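Local structure of glycosyl hydrolase family 61, 2 protein (Heterobasidion irregulare TC 32-1, 5NNS) at residues G3-L9 with S70-N76; L151-L155 with Q165-E169; K108-V112 with W136-P141. The protein depolymerises crystalline and amorphous polysaccharides as a copper-dependent monooxygenase, oxidising the scissile glycosidic bond specifically at C1. All blocks are in the same frame, centred on the assembly; numbering follows the deposited sequence.

Along the chain the three contacts follow one another in series, neither nesting nor crossing. Interaction 1 comes first: 3-9 pairs with 70-76, closing a loop of 60 residues and pairing two strands of the four-stranded antiparallel sheet. Interaction 3 follows, and its 23-residue loop carries helix 125-131; here 108-112 of the six-stranded sheet packs across the sandwich against 136-141, whose strand borders 70-75. Interaction 2 comes last, closing a nine-residue loop in the hairpin of strands 147-157 and 165-176 in the six-stranded sheet. Thr72 OG1 meets Thr137 OG1 within one sheet; interaction 3 and the bond of Val4 N to Glu169 OE1 join the two sheets.

Interaction 1 of 3, residues G3-L9 with S70-N76; sequences GVLAYSL and SVTAYWN. With NAG (2-acetamido-2-deoxy-beta-D-glucopyranose), chain D; GOL (glycerol), chain I.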
loop_
_atom_site.group_PDB
_atom_site.type_symbol
_atom_site.label_atom_id
_atom_site.label_comp_id
_atom_site.label_asym_id
_atom_site.label_seq_id
_atom_site.Cartn_x
_atom_site.Cartn_y
_atom_site.Cartn_z
ATOM N N GLY A 3 8.639 4.145 5.687
ATOM C CA GLY A 3 7.685 3.132 5.280
ATOM C C GLY A 3 6.894 2.674 6.477
ATOM O O GLY A 3 6.982 3.274 7.554
ATOM N N VAL A 4 6.129 1.604 6.283
ATOM C CA VAL A 4 5.315 1.020 7.341
ATOM C C VAL A 4 6.218 0.210 8.276
ATOM O O VAL A 4 6.803 -0.806 7.866
ATOM C CB VAL A 4 4.201 0.126 6.769
ATOM C CG1 VAL A 4 3.393 -0.517 7.898
ATOM C CG2 VAL A 4 3.299 0.935 5.836
ATOM N N LEU A 5 6.322 0.675 9.522
ATOM C CA LEU A 5 7.155 0.044 10.545
ATOM C C LEU A 5 6.412 -1.003 11.373
ATOM O O LEU A 5 7.033 -1.934 11.881
ATOM C CB LEU A 5 7.715 1.105 11.486
ATOM C CG LEU A 5 8.506 2.250 10.858
ATOM C CD1 LEU A 5 8.947 3.186 11.968
ATOM C CD2 LEU A 5 9.696 1.740 10.056
ATOM N N ALA A 6 5.099 -0.846 11.522
ATOM C CA ALA A 6 4.298 -1.748 12.343
ATOM C C ALA A 6 2.824 -1.679 11.959
ATOM O O ALA A 6 2.410 -0.800 11.197
ATOM C CB ALA A 6 4.471 -1.404 13.816
ATOM N N TYR A 7 2.043 -2.615 12.497
ATOM C CA TYR A 7 0.599 -2.662 12.275
ATOM C C TYR A 7 -0.164 -2.856 13.582
ATOM O O TYR A 7 0.381 -3.376 14.563
ATOM C CB TYR A 7 0.229 -3.811 11.332
ATOM C CG TYR A 7 0.889 -3.756 9.976
ATOM C CD1 TYR A 7 2.146 -4.316 9.773
ATOM C CD2 TYR A 7 0.251 -3.160 8.887
ATOM C CE1 TYR A 7 2.763 -4.272 8.529
ATOM C CE2 TYR A 7 0.857 -3.116 7.638
ATOM C CZ TYR A 7 2.113 -3.669 7.467
ATOM O OH TYR A 7 2.726 -3.636 6.246
ATOM N N SER A 8 -1.418 -2.403 13.578
ATOM C CA SER A 8 -2.435 -2.852 14.527
ATOM C C SER A 8 -3.589 -3.365 13.677
ATOM O O SER A 8 -4.209 -2.594 12.944
ATOM C CB SER A 8 -2.890 -1.722 15.455
ATOM O OG SER A 8 -3.911 -2.156 16.343
ATOM N N LEU A 9 -3.839 -4.671 13.755
ATOM C CA LEU A 9 -4.822 -5.352 12.919
ATOM C C LEU A 9 -5.835 -6.051 13.827
ATOM O O LEU A 9 -5.488 -6.994 14.550
ATOM C CB LEU A 9 -4.136 -6.369 11.993
ATOM C CG LEU A 9 -2.914 -5.882 11.203
ATOM C CD1 LEU A 9 -2.203 -7.055 10.549
ATOM C CD2 LEU A 9 -3.287 -4.838 10.158
ATOM N N SER A 70 -10.866 -3.757 11.284
ATOM C CA SER A 70 -10.100 -2.531 11.114
ATOM C C SER A 70 -8.604 -2.878 11.110
ATOM O O SER A 70 -8.128 -3.624 11.976
ATOM C CB SER A 70 -10.414 -1.566 12.261
ATOM O OG SER A 70 -9.822 -0.301 12.053
ATOM N N VAL A 71 -7.878 -2.326 10.138
ATOM C CA VAL A 71 -6.437 -2.534 10.008
ATOM C C VAL A 71 -5.750 -1.176 9.936
ATOM O O VAL A 71 -6.139 -0.321 9.139
ATOM C CB VAL A 71 -6.063 -3.429 8.788
ATOM C CG1 VAL A 71 -6.474 -4.873 9.053
ATOM C CG2 VAL A 71 -6.695 -2.953 7.485
ATOM N N THR A 72 -4.762 -0.975 10.808
ATOM C CA THR A 72 -4.001 0.265 10.871
ATOM C C THR A 72 -2.546 -0.030 10.536
ATOM O O THR A 72 -1.982 -1.019 11.022
ATOM C CB THR A 72 -4.083 0.923 12.262
ATOM O OG1 THR A 72 -5.445 1.247 12.556
ATOM C CG2 THR A 72 -3.252 2.203 12.320
ATOM N N ALA A 73 -1.960 0.826 9.698
ATOM C CA ALA A 73 -0.533 0.787 9.386
ATOM C C ALA A 73 0.108 2.010 10.010
ATOM O O ALA A 73 -0.446 3.111 9.927
ATOM C CB ALA A 73 -0.315 0.774 7.880
ATOM N N TYR A 74 1.262 1.817 10.649
ATOM C CA TYR A 74 1.980 2.913 11.300
ATOM C C TYR A 74 3.288 3.184 10.570
ATOM O O TYR A 74 4.034 2.249 10.263
ATOM C CB TYR A 74 2.264 2.584 12.763
ATOM C CG TYR A 74 1.032 2.383 13.613
ATOM C CD1 TYR A 74 0.402 3.456 14.251
ATOM C CD2 TYR A 74 0.510 1.110 13.805
ATOM C CE1 TYR A 74 -0.726 3.264 15.049
ATOM C CE2 TYR A 74 -0.613 0.905 14.595
ATOM C CZ TYR A 74 -1.230 1.977 15.214
ATOM O OH TYR A 74 -2.341 1.740 15.994
ATOM N N TRP A 75 3.555 4.463 10.302
ATOM C CA TRP A 75 4.795 4.893 9.655
ATOM C C TRP A 75 5.775 5.484 10.667
ATOM O O TRP A 75 5.433 5.725 11.832
ATOM C CB TRP A 75 4.507 5.937 8.566
ATOM C CG TRP A 75 4.093 5.368 7.245
ATOM C CD1 TRP A 75 4.864 5.261 6.119
ATOM C CD2 TRP A 75 2.804 4.851 6.899
ATOM N NE1 TRP A 75 4.136 4.702 5.098
ATOM C CE2 TRP A 75 2.868 4.439 5.549
ATOM C CE3 TRP A 75 1.603 4.694 7.600
ATOM C CZ2 TRP A 75 1.772 3.876 4.884
ATOM C CZ3 TRP A 75 0.508 4.128 6.935
ATOM C CH2 TRP A 75 0.605 3.732 5.591
ATOM N N ASN A 76 6.999 5.710 10.195
ATOM C CA ASN A 76 7.930 6.644 10.828
ATOM C C ASN A 76 7.331 8.058 10.830
ATOM O O ASN A 76 6.254 8.291 10.268
ATOM C CB ASN A 76 9.273 6.651 10.085
ATOM C CG ASN A 76 9.129 6.982 8.604
ATOM O OD1 ASN A 76 8.366 6.331 7.886
ATOM N ND2 ASN A 76 9.870 7.979 8.138
HETATM C C1 NAG D . 1.082 6.568 17.687
HETATM C C2 NAG D . 0.231 5.794 18.686
HETATM C C3 NAG D . 1.083 4.861 19.534
HETATM C C4 NAG D . 1.988 3.974 18.674
HETATM C C5 NAG D . 2.730 4.806 17.630
HETATM C C6 NAG D . 3.484 3.913 16.651
HETATM C C7 NAG D . -1.819 6.971 19.434
HETATM C C8 NAG D . -2.373 7.946 20.431
HETATM N N2 NAG D . -0.505 6.709 19.553
HETATM O O3 NAG D . 0.188 4.053 20.307
HETATM O O4 NAG D . 2.945 3.296 19.498
HETATM O O5 NAG D . 1.807 5.626 16.898
HETATM O O6 NAG D . 4.232 4.726 15.742
HETATM O O7 NAG D . -2.545 6.468 18.591
HETATM C C1 GOL I . -7.053 -1.447 16.297
HETATM O O1 GOL I . -6.598 -2.507 15.448
HETATM C C2 GOL I . -6.891 -0.109 15.578
HETATM O O2 GOL I . -7.258 0.973 16.450
HETATM C C3 GOL I . -7.776 -0.063 14.338
HETATM O O3 GOL I . -7.132 -0.666 13.213
#
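Val4 serves two aromatic rings at once. Its CG2 lies over one face of the Trp75 indole, a CH-pi contact 3.7 Å from the centroid of the six-membered ring. CG1 is turned opposite the backbone N (chi1 178°), which carries it over one face of the Tyr7 ring and to 3.9 Å from Ala73 CB. The Tyr74 ring instead turns an edge to 3-9: Ser8 CB lies in its plane, 3.5 Å from Tyr74 OH, while Thr72 CG2 covers one face. The ring also borders the N-acetylglucosamine attached to Asn133, with Tyr74 CD1 3.7 Å from its O5.

Between the two layers of side chains the strands run antiparallel. Ser8 and Thr72 form a hydrogen-bonded pair with both N-H groups used, and Thr72 N to Ser8 O, at 2.7 Å, is the shorter bond. Leu5 and Ala6 both face Tyr74 in a classic beta bulge: Leu5 N donates to Tyr74 O, and Tyr74 N to Ala6 O. Leu9 CD2 presses unusually tightly on Val71 CG1, at 3.4 Å. Beyond the strands, Asn76 OD1 accepts a hydrogen bond from Gly3 N, 3.1 Å away and above its carbonyl plane, while Asn76 ND2 holds the carbonyl O of the copper ligand His1; one amide thus grips the N-terminal residues at two points. A glycerol, probably from the crystallisation liquor, spans the strands with O1 on Ser8 OG and O3 on Thr72 OG1 (2.6 Å).

Strand 12-15 flanks 4-9, where Trp13 meets the Tyr74 ring, and strand 135-139 flanks 70-75. Val4, Val71, Ala73 and Trp75 pack on strand 147-157 of the other sheet, closing the core of the beta sandwich characteristic of AA9 enzymes.

Interaction 2 of 3, residues L151-L155 with Q165-E169; sequences LRHEL and QFYPE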
loop_
_atom_site.group_PDB
_atom_site.type_symbol
_atom_site.label_atom_id
_atom_site.label_comp_id
_atom_site.label_asym_id
_atom_site.label_seq_id
_atom_site.Cartn_x
_atom_site.Cartn_y
_atom_site.Cartn_z
ATOM N N LEU A 151 -1.875 -7.613 2.266
ATOM C CA LEU A 151 -2.402 -6.274 2.520
ATOM C C LEU A 151 -1.277 -5.294 2.232
ATOM O O LEU A 151 -0.222 -5.359 2.871
ATOM C CB LEU A 151 -2.835 -6.125 3.981
ATOM C CG LEU A 151 -3.306 -4.734 4.437
ATOM C CD1 LEU A 151 -4.604 -4.371 3.737
ATOM C CD2 LEU A 151 -3.469 -4.677 5.952
ATOM N N ARG A 152 -1.526 -4.373 1.303
ATOM C CA ARG A 152 -0.492 -3.523 0.732
ATOM C C ARG A 152 -0.816 -2.049 0.977
ATOM O O ARG A 152 -1.887 -1.584 0.578
ATOM C CB ARG A 152 -0.383 -3.811 -0.773
ATOM C CG ARG A 152 0.387 -2.773 -1.585
ATOM C CD ARG A 152 0.612 -3.233 -3.010
ATOM N NE ARG A 152 1.694 -2.492 -3.655
ATOM C CZ ARG A 152 1.565 -1.330 -4.298
ATOM N NH1 ARG A 152 0.386 -0.723 -4.406
ATOM N NH2 ARG A 152 2.639 -0.771 -4.847
ATOM N N HIS A 153 0.108 -1.325 1.619
ATOM C CA HIS A 153 -0.016 0.132 1.801
ATOM C C HIS A 153 0.975 0.839 0.896
ATOM O O HIS A 153 2.119 0.401 0.774
ATOM C CB HIS A 153 0.231 0.538 3.253
ATOM C CG HIS A 153 -0.834 0.072 4.190
ATOM N ND1 HIS A 153 -0.886 -1.215 4.671
ATOM C CD2 HIS A 153 -1.904 0.715 4.716
ATOM C CE1 HIS A 153 -1.940 -1.347 5.459
ATOM N NE2 HIS A 153 -2.571 -0.189 5.510
ATOM N N GLU A 154 0.531 1.937 0.282
ATOM C CA GLU A 154 1.341 2.674 -0.667
ATOM C C GLU A 154 1.163 4.177 -0.516
ATOM O O GLU A 154 0.033 4.683 -0.434
ATOM C CB GLU A 154 0.999 2.264 -2.093
ATOM C CG GLU A 154 1.933 2.855 -3.137
ATOM C CD GLU A 154 1.698 2.299 -4.524
ATOM O OE1 GLU A 154 0.526 2.057 -4.896
ATOM O OE2 GLU A 154 2.695 2.082 -5.245
ATOM N N LEU A 155 2.297 4.873 -0.487
ATOM C CA LEU A 155 2.334 6.324 -0.517
ATOM C C LEU A 155 2.978 6.727 -1.818
ATOM O O LEU A 155 4.023 6.188 -2.189
ATOM C CB LEU A 155 3.146 6.864 0.655
ATOM C CG LEU A 155 2.685 6.447 2.054
ATOM C CD1 LEU A 155 3.501 7.174 3.114
ATOM C CD2 LEU A 155 1.203 6.702 2.275
ATOM N N GLN A 165 7.441 9.072 -6.439
ATOM C CA GLN A 165 8.091 8.307 -5.393
ATOM C C GLN A 165 7.060 7.375 -4.767
ATOM O O GLN A 165 6.211 7.811 -3.980
ATOM C CB GLN A 165 8.671 9.244 -4.353
ATOM C CG GLN A 165 9.846 10.057 -4.871
ATOM C CD GLN A 165 10.409 10.999 -3.827
ATOM O OE1 GLN A 165 10.112 10.893 -2.634
ATOM N NE2 GLN A 165 11.227 11.935 -4.277
ATOM N N PHE A 166 7.137 6.103 -5.150
ATOM C CA PHE A 166 6.279 5.056 -4.631
ATOM C C PHE A 166 6.937 4.430 -3.407
ATOM O O PHE A 166 8.109 4.045 -3.460
ATOM C CB PHE A 166 6.055 3.984 -5.698
ATOM C CG PHE A 166 5.406 4.505 -6.948
ATOM C CD1 PHE A 166 4.025 4.547 -7.060
ATOM C CD2 PHE A 166 6.173 4.957 -8.018
ATOM C CE1 PHE A 166 3.419 5.031 -8.211
ATOM C CE2 PHE A 166 5.576 5.433 -9.171
ATOM C CZ PHE A 166 4.195 5.473 -9.266
ATOM N N TYR A 167 6.188 4.345 -2.309
ATOM C CA TYR A 167 6.662 3.723 -1.066
ATOM C C TYR A 167 5.681 2.626 -0.660
ATOM O O TYR A 167 4.728 2.894 0.079
ATOM C CB TYR A 167 6.755 4.748 0.050
ATOM C CG TYR A 167 7.749 5.859 -0.170
ATOM C CD1 TYR A 167 9.090 5.693 0.161
ATOM C CD2 TYR A 167 7.341 7.092 -0.670
ATOM C CE1 TYR A 167 9.998 6.720 -0.014
ATOM C CE2 TYR A 167 8.240 8.124 -0.854
ATOM C CZ TYR A 167 9.565 7.939 -0.509
ATOM O OH TYR A 167 10.468 8.946 -0.702
ATOM N N PRO A 168 5.893 1.391 -1.161
ATOM C CA PRO A 168 4.993 0.284 -0.864
ATOM C C PRO A 168 5.531 -0.675 0.185
ATOM O O PRO A 168 6.720 -0.959 0.191
ATOM C CB PRO A 168 4.905 -0.431 -2.210
ATOM C CG PRO A 168 6.254 -0.234 -2.813
ATOM C CD PRO A 168 6.845 1.022 -2.227
ATOM N N GLU A 169 4.658 -1.163 1.065
ATOM C CA GLU A 169 4.963 -2.321 1.916
ATOM C C GLU A 169 3.802 -3.303 1.896
ATOM O O GLU A 169 2.665 -2.921 1.612
ATOM C CB GLU A 169 5.274 -1.905 3.355
ATOM C CG GLU A 169 6.711 -1.474 3.596
ATOM C CD GLU A 169 7.016 -0.072 3.109
ATOM O OE1 GLU A 169 6.221 0.851 3.394
ATOM O OE2 GLU A 169 8.068 0.116 2.457
HETATM O O HOH W 1 1.057 -3.045 4.350
#
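His153 with Glu169 and Leu155 with Tyr167 are antiparallel hydrogen-bonded pairs that enclose the non-hydrogen-bonded pair of Glu154 with Pro168, a place where the missing N-H of proline costs nothing across the hairpin. Tyr167 N to Leu155 O is the shortest of the four backbone bonds, at 2.8 Å.

On the face with Arg152 and Glu154, the arginine keeps an extended chain, its CG opposite the backbone N (chi1 165°), and runs alongside Pro168, bringing NH2 to 3.5 Å from Pro168 CB. Its guanidinium forms a two-pronged salt bridge with the carboxylate two residues on, NH1 to Glu154 OE1 at 2.8 Å and NH2 to Glu154 OE2 at 2.9 Å, both bent and weak as hydrogen bonds. Glu154 OE2 also lies 3.3 Å from Phe166 CD1, with carboxylate and ring planes 44° apart. Ser48 O takes Arg152 NE, Ile47 O takes Arg152 NH2, and Tyr195 OH bonds to Glu154 OE1. An alanine in place of Arg152 would probably leave the Glu154 carboxylate without its countercharge and open a gap beside Pro168.

On the other face a water in the plane of the His153 ring lies 2.7 Å from ND1 and donates to Leu151 O and, weakly, to Glu169 O, bridging the strands. Tyr167 OH donates to Gln165 OE1 at 2.8 Å, from above the carbonyl plane. Tyr167 belongs to the copper site with His1 and His80, and Gln165 probably takes part in binding oxygen, as in relatives. The bond to Gln165 OE1 probably limits rotation of the Tyr167 hydroxyl beside the copper, and the pairing with Leu155 anchors the backbone that carries it.

Interaction 3 of 3, residues K108-V112 with W136-P141; sequences KINQV and WTTSIP. With AKR (acrylic acid), chain N.
Trp136 and Asn110 both swing CG opposite the backbone N (chi1 -162° and 177°), and the indole and amide thereby meet between the two sheets of the beta sandwich. Trp136 NE1 donates to Asn110 OD1 at 2.7 Å, the acceptor close to the ring plane and the donor nearly along the C=O axis, with amide and ring planes 43° apart. Val112 CG2 joins it at the ring edge, 3.4 Å from Trp136 CZ2, while Trp75, Val87 and Leu129 pack around the indole.

Ile109 and Asn110 both face Val87 in a classic beta bulge, and both direct their side chains toward 136-141. Asn110 slides past Thr138, its CB 3.5 Å from Thr138 OG1. Ile109 crosses Pro141 at about a right angle and sets CG2 3.6 Å from Pro141 CG.

Lys108 and Gln111 serve a pocket apart from this interface. Lys108 NZ is held by Pro218 O and Pro220 O and donates to Gln111 OE1 at 2.8 Å, which fixes the amide's rotation. Gln111 NE2, at the other end of that amide, donates to OXT of the bound acrylic acid at 2.7 Å.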
loop_
_atom_site.group_PDB
_atom_site.type_symbol
_atom_site.label_atom_id
_atom_site.label_comp_id
_atom_site.label_asym_id
_atom_site.label_seq_id
_atom_site.Cartn_x
_atom_site.Cartn_y
_atom_site.Cartn_z
ATOM N N LYS A 108 -7.949 -2.508 -4.995
ATOM C CA LYS A 108 -7.819 -1.352 -4.117
ATOM C C LYS A 108 -9.030 -1.264 -3.175
ATOM O O LYS A 108 -10.171 -1.244 -3.633
ATOM C CB LYS A 108 -7.735 -0.108 -4.988
ATOM C CG LYS A 108 -7.251 1.141 -4.285
ATOM C CD LYS A 108 -7.301 2.343 -5.215
ATOM C CE LYS A 108 -6.185 2.338 -6.256
ATOM N NZ LYS A 108 -6.309 3.473 -7.215
ATOM N N ILE A 109 -8.778 -1.240 -1.864
ATOM C CA ILE A 109 -9.864 -1.148 -0.866
ATOM C C ILE A 109 -10.055 0.250 -0.282
ATOM O O ILE A 109 -11.113 0.544 0.274
ATOM C CB ILE A 109 -9.716 -2.174 0.287
ATOM C CG1 ILE A 109 -8.412 -1.979 1.074
ATOM C CG2 ILE A 109 -9.832 -3.591 -0.260
ATOM C CD1 ILE A 109 -8.414 -2.699 2.409
ATOM N N ASN A 110 -9.040 1.106 -0.399
ATOM C CA ASN A 110 -9.120 2.457 0.133
ATOM C C ASN A 110 -8.099 3.361 -0.542
ATOM O O ASN A 110 -6.973 2.944 -0.803
ATOM C CB ASN A 110 -8.889 2.434 1.650
ATOM C CG ASN A 110 -8.891 3.824 2.265
ATOM O OD1 ASN A 110 -7.842 4.346 2.618
ATOM N ND2 ASN A 110 -10.065 4.434 2.369
ATOM N N GLN A 111 -8.502 4.590 -0.837
ATOM C CA GLN A 111 -7.552 5.626 -1.213
ATOM C C GLN A 111 -8.080 6.998 -0.837
ATOM O O GLN A 111 -9.293 7.199 -0.744
ATOM C CB GLN A 111 -7.267 5.586 -2.715
ATOM C CG GLN A 111 -8.458 5.983 -3.582
ATOM C CD GLN A 111 -8.218 5.764 -5.053
ATOM O OE1 GLN A 111 -7.099 5.456 -5.472
ATOM N NE2 GLN A 111 -9.259 5.960 -5.860
ATOM N N VAL A 112 -7.156 7.926 -0.602
ATOM C CA VAL A 112 -7.486 9.336 -0.433
ATOM C C VAL A 112 -6.405 10.128 -1.153
ATOM O O VAL A 112 -5.222 10.015 -0.819
ATOM C CB VAL A 112 -7.570 9.763 1.053
ATOM C CG1 VAL A 112 -8.026 11.218 1.166
ATOM C CG2 VAL A 112 -8.535 8.874 1.833
ATOM N N TRP A 136 -2.456 5.156 9.130
ATOM C CA TRP A 136 -3.588 5.064 8.227
ATOM C C TRP A 136 -4.479 3.886 8.625
ATOM O O TRP A 136 -4.024 2.735 8.678
ATOM C CB TRP A 136 -3.083 4.880 6.800
ATOM C CG TRP A 136 -4.106 5.198 5.766
ATOM C CD1 TRP A 136 -4.823 4.310 5.001
ATOM C CD2 TRP A 136 -4.524 6.498 5.374
ATOM N NE1 TRP A 136 -5.661 4.992 4.151
ATOM C CE2 TRP A 136 -5.494 6.338 4.360
ATOM C CE3 TRP A 136 -4.176 7.796 5.784
ATOM C CZ2 TRP A 136 -6.124 7.419 3.760
ATOM C CZ3 TRP A 136 -4.802 8.880 5.177
ATOM C CH2 TRP A 136 -5.765 8.683 4.175
ATOM N N THR A 137 -5.745 4.181 8.890
ATOM C CA THR A 137 -6.704 3.171 9.317
ATOM C C THR A 137 -7.863 3.064 8.324
ATOM O O THR A 137 -8.488 4.072 7.974
ATOM C CB THR A 137 -7.232 3.478 10.729
ATOM O OG1 THR A 137 -6.122 3.597 11.626
ATOM C CG2 THR A 137 -8.157 2.360 11.225
ATOM N N THR A 138 -8.110 1.835 7.862
ATOM C CA THR A 138 -9.253 1.499 7.014
ATOM C C THR A 138 -9.661 0.050 7.308
ATOM O O THR A 138 -8.904 -0.687 7.935
ATOM C CB THR A 138 -8.923 1.684 5.513
ATOM O OG1 THR A 138 -10.088 1.410 4.724
ATOM C CG2 THR A 138 -7.803 0.758 5.062
ATOM N N SER A 139 -10.852 -0.355 6.873
ATOM C CA SER A 139 -11.360 -1.700 7.175
ATOM C C SER A 139 -11.172 -2.646 5.998
ATOM O O SER A 139 -11.232 -2.228 4.848
ATOM C CB SER A 139 -12.846 -1.649 7.531
ATOM O OG SER A 139 -13.061 -0.874 8.692
ATOM N N ILE A 140 -10.936 -3.920 6.297
ATOM C CA ILE A 140 -10.986 -4.975 5.285
ATOM C C ILE A 140 -12.457 -5.125 4.888
ATOM O O ILE A 140 -13.320 -5.167 5.771
ATOM C CB ILE A 140 -10.426 -6.307 5.823
ATOM C CG1 ILE A 140 -8.920 -6.173 6.062
ATOM C CG2 ILE A 140 -10.717 -7.453 4.854
ATOM C CD1 ILE A 140 -8.357 -7.216 7.000
ATOM N N PRO A 141 -12.758 -5.170 3.573
ATOM C CA PRO A 141 -14.171 -5.269 3.176
ATOM C C PRO A 141 -14.942 -6.420 3.851
ATOM O O PRO A 141 -14.490 -7.574 3.809
ATOM C CB PRO A 141 -14.091 -5.466 1.660
ATOM C CG PRO A 141 -12.852 -4.729 1.271
ATOM C CD PRO A 141 -11.884 -4.906 2.412
HETATM C CA AKR N . -10.542 6.543 -9.309
HETATM C CB AKR N . -11.379 6.608 -10.333
HETATM C C AKR N . -9.202 5.919 -9.435
HETATM O O AKR N . -8.835 5.437 -10.528
HETATM O OXT AKR N . -8.443 5.882 -8.442
#